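Local coordinates for protein nucleoside phosphorylase, putative (Trypanosoma brucei, PDB 3BJE) that works as a homodimeric uridine phosphorylase of the nucleoside phosphorylase superfamily, splitting uridine with phosphate into uracil and ribose 1-phosphate, at residues Ser39-Asp44 / Leu110-Met115; Pro138-Ile143 / Leu305-Ala309. One frame throughout, in Å; residues are numbered along the deposited sequence.

How the contacts relate
Both contacts lie on the same side of the chain's centre, with their own centres about 13 Å apart, and they adjoin directly. The loop of contact 1 (39-44) runs into strand 45-49, which pairs in parallel with strand 142-151; that strand in turn pairs with strand 308-318 in contact 2. Asp44 O lies 3.0 Å from Lys142 N, probably a hydrogen bond at the start of the pairing between 45-49 and 142-151. Glu112 OE2 lies 2.6 Å from Tyr307 OH, a probable hydrogen bond that ties the end of helix 97-112 to contact 2. Neither contact includes an annotated ligand or calcium residue; the Ile143 side chain is about 12 Å from a bound ribose 1-phosphate.

Contact 1. Residues Ser39-Asp44 / Leu110-Met115; sequences SDELAD and LKEYDM
Lys111 reaches from the end of helix 97-112 to the loop 39-44, where its ammonium group forms a salt bridge with Asp44, NZ to OD1 2.7 Å, meeting the carboxylate oxygen nearly along its C-O axis. The same NZ donates to Leu42 O at 2.7 Å, approaching from above the carbonyl plane, 40° out of it. A water 3.0 Å from Lys111 NZ accepts a third bond and itself donates to Ser39 O. In this way the last turn of the helix is tied to the loop that leads into strand 45-49 of the phosphorylase fold. A bend at chi2 (-76°) carries the lysine chain across to these acceptors.

One residue back, the helix carbonyl Leu110 O takes a hydrogen bond from Ser39 OG at 2.7 Å, in the carbonyl plane and on a lone pair. A second water bridges Ser39 OG to Met115 N, extending the link to the chain beyond the helix.

Beneath the polar ties lies a small apolar layer. Leu42 crosses Leu110 at about a right angle, while its CG also rests on the aliphatic CE of Lys111. Thr89 and Ile91 of strand 86-92 pack against Leu42 as well. The closest carbon approach between the two leucine side chains brings Leu42 CD2 to within 3.9 Å of Leu110 CB.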
loop_
_atom_site.group_PDB
_atom_site.type_symbol
_atom_site.label_atom_id
_atom_site.label_comp_id
_atom_site.label_asym_id
_atom_site.label_seq_id
_atom_site.Cartn_x
_atom_site.Cartn_y
_atom_site.Cartn_z
ATOM N N SER A 39 18.389 -13.440 8.734
ATOM C CA SER A 39 18.231 -14.698 7.979
ATOM C C SER A 39 17.879 -15.883 8.884
ATOM O O SER A 39 16.984 -16.671 8.568
ATOM C CB SER A 39 19.490 -15.043 7.198
ATOM O OG SER A 39 19.723 -14.124 6.143
ATOM N N ASP A 40 18.586 -16.004 10.005
ATOM C CA ASP A 40 18.429 -17.183 10.853
ATOM C C ASP A 40 17.178 -17.149 11.725
ATOM O O ASP A 40 16.909 -18.104 12.450
ATOM C CB ASP A 40 19.698 -17.488 11.681
ATOM C CG ASP A 40 19.995 -16.466 12.779
ATOM O OD1 ASP A 40 19.277 -15.460 12.948
ATOM O OD2 ASP A 40 21.001 -16.686 13.495
ATOM N N GLU A 41 16.427 -16.053 11.648
ATOM C CA GLU A 41 15.176 -15.895 12.388
ATOM C C GLU A 41 13.925 -16.153 11.571
ATOM O O GLU A 41 12.845 -16.120 12.120
ATOM C CB GLU A 41 15.071 -14.482 12.936
ATOM C CG GLU A 41 16.133 -14.181 13.946
ATOM C CD GLU A 41 16.095 -12.746 14.439
ATOM O OE1 GLU A 41 15.755 -11.838 13.649
ATOM O OE2 GLU A 41 16.415 -12.545 15.628
ATOM N N LEU A 42 14.077 -16.387 10.269
ATOM C CA LEU A 42 12.946 -16.508 9.360
ATOM C C LEU A 42 12.786 -17.965 8.928
ATOM O O LEU A 42 13.727 -18.556 8.402
ATOM C CB LEU A 42 13.193 -15.629 8.136
ATOM C CG LEU A 42 12.121 -15.643 7.042
ATOM C CD1 LEU A 42 10.814 -15.133 7.611
ATOM C CD2 LEU A 42 12.612 -14.790 5.866
ATOM N N ALA A 43 11.596 -18.531 9.139
ATOM C CA ALA A 43 11.287 -19.900 8.708
ATOM C C ALA A 43 11.028 -19.962 7.198
ATOM O O ALA A 43 10.737 -18.951 6.566
ATOM C CB ALA A 43 10.069 -20.434 9.468
ATOM N N ASP A 44 11.130 -21.158 6.631
ATOM C CA ASP A 44 10.769 -21.394 5.222
ATOM C C ASP A 44 9.262 -21.325 4.990
ATOM O O ASP A 44 8.815 -21.112 3.860
ATOM C CB ASP A 44 11.245 -22.773 4.757
ATOM C CG ASP A 44 12.750 -22.890 4.672
ATOM O OD1 ASP A 44 13.451 -21.869 4.696
ATOM O OD2 ASP A 44 13.237 -24.035 4.572
ATOM N N LEU A 110 16.664 -12.205 2.607
ATOM C CA LEU A 110 16.961 -12.975 3.814
ATOM C C LEU A 110 17.233 -14.459 3.534
ATOM O O LEU A 110 18.086 -15.085 4.189
ATOM C CB LEU A 110 15.853 -12.814 4.840
ATOM C CG LEU A 110 15.758 -11.416 5.455
ATOM C CD1 LEU A 110 14.502 -11.320 6.298
ATOM C CD2 LEU A 110 16.972 -11.088 6.307
ATOM N N LYS A 111 16.520 -15.023 2.565
ATOM C CA LYS A 111 16.687 -16.438 2.245
ATOM C C LYS A 111 17.823 -16.727 1.283
ATOM O O LYS A 111 18.448 -17.788 1.366
ATOM C CB LYS A 111 15.384 -17.010 1.717
ATOM C CG LYS A 111 14.369 -17.200 2.840
ATOM C CD LYS A 111 14.696 -18.428 3.714
ATOM C CE LYS A 111 13.908 -18.421 5.014
ATOM N NZ LYS A 111 14.252 -19.565 5.903
ATOM N N GLU A 112 18.087 -15.816 0.349
ATOM C CA GLU A 112 19.004 -16.135 -0.755
ATOM C C GLU A 112 20.234 -15.231 -0.883
ATOM O O GLU A 112 21.129 -15.524 -1.689
ATOM C CB GLU A 112 18.238 -16.200 -2.068
ATOM C CG GLU A 112 17.207 -17.304 -2.104
ATOM C CD GLU A 112 16.626 -17.522 -3.483
ATOM O OE1 GLU A 112 17.416 -17.753 -4.438
ATOM O OE2 GLU A 112 15.381 -17.509 -3.606
ATOM N N TYR A 113 20.314 -14.154 -0.097
ATOM C CA TYR A 113 21.557 -13.387 -0.034
ATOM C C TYR A 113 22.349 -13.840 1.186
ATOM O O TYR A 113 21.899 -13.691 2.327
ATOM C CB TYR A 113 21.321 -11.871 -0.005
ATOM C CG TYR A 113 22.619 -11.097 -0.107
ATOM C CD1 TYR A 113 23.340 -11.075 -1.290
ATOM C CD2 TYR A 113 23.149 -10.430 0.996
ATOM C CE1 TYR A 113 24.532 -10.385 -1.388
ATOM C CE2 TYR A 113 24.354 -9.733 0.906
ATOM C CZ TYR A 113 25.033 -9.722 -0.289
ATOM O OH TYR A 113 26.228 -9.046 -0.392
ATOM N N ASP A 114 23.505 -14.445 0.927
ATOM C CA ASP A 114 24.392 -14.894 1.985
ATOM C C ASP A 114 25.226 -13.706 2.464
ATOM O O ASP A 114 26.197 -13.306 1.809
ATOM C CB ASP A 114 25.267 -16.040 1.466
ATOM C CG ASP A 114 26.149 -16.628 2.530
ATOM O OD1 ASP A 114 26.340 -15.986 3.581
ATOM O OD2 ASP A 114 26.666 -17.736 2.297
ATOM N N MET A 115 24.801 -13.123 3.585
ATOM C CA MET A 115 25.422 -11.909 4.095
ATOM C C MET A 115 26.846 -12.184 4.559
ATOM O O MET A 115 27.723 -11.329 4.419
ATOM C CB MET A 115 24.584 -11.310 5.230
ATOM C CG MET A 115 23.339 -10.624 4.718
ATOM S SD MET A 115 22.166 -10.211 6.019
ATOM C CE MET A 115 20.640 -10.076 5.066
HETATM O O HOH W 1 22.698 -14.342 5.448
HETATM O O HOH W 2 16.979 -18.818 6.789
#

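Contact 2. Residues Pro138-Ile143 / Leu305-Ala309; sequences PSTMKI and LGYQA
Lys142 pairs with Gln308 and Ile143 with Ala309 in parallel register, where strands 142-151 and 308-318 begin side by side. Gln308 uses both backbone polar atoms: its N donates to Met141 O at 2.9 Å, and its O accepts from Ile143 N at 2.8 Å. Just before its strand, Gly306 ends helix 295-305 in a Schellman motif.

Tyr307 is clasped between two side chains. Met141 CG sits over the centre of one ring face in a CH-pi contact, 3.6 Å from the centroid and 11° off the normal, and Leu305 CB covers the opposite face. A bend at chi2 (-61°) puts Met141 SD above the same face as CG, a distant Met-aromatic contact with SD 5.0 Å from the Tyr307 ring centroid. Pro138 CB lies at the ring edge, in plane. The cluster joins the start of this parallel strand pair of the phosphorylase fold to helix 97-112, whose Ile107 and Lys111 also touch Met141. The Tyr307 hydroxyl is hydrogen-bonded to His108 ND1 as well as to Glu112.

On the strand-pair face that carries them, Lys142 and Gln308 run alongside each other, pointing the same way. Gln308 OE1, bonded to Asn214, also receives a weak bond from Lys142 NZ, which donates to Ser139 O at 3.1 Å.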
loop_
_atom_site.group_PDB
_atom_site.type_symbol
_atom_site.label_atom_id
_atom_site.label_comp_id
_atom_site.label_asym_id
_atom_site.label_seq_id
_atom_site.Cartn_x
_atom_site.Cartn_y
_atom_site.Cartn_z
ATOM N N PRO A 138 14.104 -23.070 -4.154
ATOM C CA PRO A 138 13.002 -22.141 -3.916
ATOM C C PRO A 138 11.687 -22.812 -3.544
ATOM O O PRO A 138 10.855 -22.183 -2.898
ATOM C CB PRO A 138 12.851 -21.392 -5.245
ATOM C CG PRO A 138 14.042 -21.724 -6.036
ATOM C CD PRO A 138 14.616 -22.983 -5.530
ATOM N N SER A 139 11.502 -24.063 -3.946
ATOM C CA SER A 139 10.254 -24.744 -3.653
ATOM C C SER A 139 10.085 -25.037 -2.166
ATOM O O SER A 139 8.996 -25.413 -1.733
ATOM C CB SER A 139 10.131 -26.026 -4.475
ATOM O OG SER A 139 11.051 -26.996 -4.029
ATOM N N THR A 140 11.159 -24.866 -1.390
ATOM C CA THR A 140 11.098 -25.020 0.063
ATOM C C THR A 140 10.319 -23.886 0.728
ATOM O O THR A 140 9.848 -24.036 1.855
ATOM C CB THR A 140 12.512 -25.124 0.700
ATOM O OG1 THR A 140 13.239 -23.896 0.521
ATOM C CG2 THR A 140 13.287 -26.301 0.092
ATOM N N MET A 141 10.177 -22.753 0.042
ATOM C CA MET A 141 9.434 -21.635 0.586
ATOM C C MET A 141 7.947 -21.843 0.361
ATOM O O MET A 141 7.508 -22.061 -0.771
ATOM C CB MET A 141 9.882 -20.333 -0.078
ATOM C CG MET A 141 11.368 -20.009 0.130
ATOM S SD MET A 141 11.804 -19.815 1.882
ATOM C CE MET A 141 10.641 -18.536 2.395
ATOM N N LYS A 142 7.190 -21.760 1.449
ATOM C CA LYS A 142 5.734 -21.879 1.427
ATOM C C LYS A 142 5.171 -20.630 2.119
ATOM O O LYS A 142 5.455 -20.390 3.285
ATOM C CB LYS A 142 5.268 -23.108 2.207
ATOM C CG LYS A 142 6.125 -24.357 2.095
ATOM C CD LYS A 142 6.062 -24.983 0.750
ATOM C CE LYS A 142 6.788 -26.334 0.772
ATOM N NZ LYS A 142 6.674 -27.020 -0.537
ATOM N N ILE A 143 4.371 -19.847 1.398
ATOM C CA ILE A 143 3.859 -18.577 1.900
ATOM C C ILE A 143 2.345 -18.527 1.713
ATOM O O ILE A 143 1.857 -18.649 0.590
ATOM C CB ILE A 143 4.509 -17.395 1.155
ATOM C CG1 ILE A 143 6.036 -17.511 1.250
ATOM C CG2 ILE A 143 3.998 -16.030 1.691
ATOM C CD1 ILE A 143 6.810 -16.446 0.474
ATOM N N LEU A 305 9.722 -15.950 -8.202
ATOM C CA LEU A 305 10.879 -16.438 -7.427
ATOM C C LEU A 305 10.944 -17.960 -7.299
ATOM O O LEU A 305 11.947 -18.492 -6.826
ATOM C CB LEU A 305 10.884 -15.850 -6.021
ATOM C CG LEU A 305 11.066 -14.352 -5.923
ATOM C CD1 LEU A 305 10.956 -13.940 -4.462
ATOM C CD2 LEU A 305 12.398 -13.960 -6.536
ATOM N N GLY A 306 9.893 -18.655 -7.722
ATOM C CA GLY A 306 9.791 -20.088 -7.518
ATOM C C GLY A 306 9.352 -20.527 -6.132
ATOM O O GLY A 306 9.465 -21.708 -5.796
ATOM N N TYR A 307 8.832 -19.604 -5.335
ATOM C CA TYR A 307 8.314 -19.924 -4.017
ATOM C C TYR A 307 6.844 -20.312 -4.152
ATOM O O TYR A 307 6.132 -19.738 -4.984
ATOM C CB TYR A 307 8.406 -18.719 -3.084
ATOM C CG TYR A 307 9.794 -18.143 -2.824
ATOM C CD1 TYR A 307 10.952 -18.790 -3.249
ATOM C CD2 TYR A 307 9.946 -16.963 -2.107
ATOM C CE1 TYR A 307 12.213 -18.263 -2.983
ATOM C CE2 TYR A 307 11.216 -16.412 -1.846
ATOM C CZ TYR A 307 12.344 -17.065 -2.290
ATOM O OH TYR A 307 13.607 -16.545 -2.032
ATOM N N GLN A 308 6.388 -21.267 -3.349
ATOM C CA GLN A 308 4.999 -21.711 -3.381
ATOM C C GLN A 308 4.173 -20.769 -2.532
ATOM O O GLN A 308 4.465 -20.598 -1.345
ATOM C CB GLN A 308 4.874 -23.121 -2.831
ATOM C CG GLN A 308 5.788 -24.119 -3.521
ATOM C CD GLN A 308 5.384 -25.560 -3.242
ATOM O OE1 GLN A 308 4.580 -25.833 -2.347
ATOM N NE2 GLN A 308 5.916 -26.479 -4.036
ATOM N N ALA A 309 3.152 -20.154 -3.126
ATOM C CA ALA A 309 2.341 -19.188 -2.405
ATOM C C ALA A 309 0.860 -19.357 -2.705
ATOM O O ALA A 309 0.467 -19.905 -3.739
ATOM C CB ALA A 309 2.790 -17.760 -2.712
#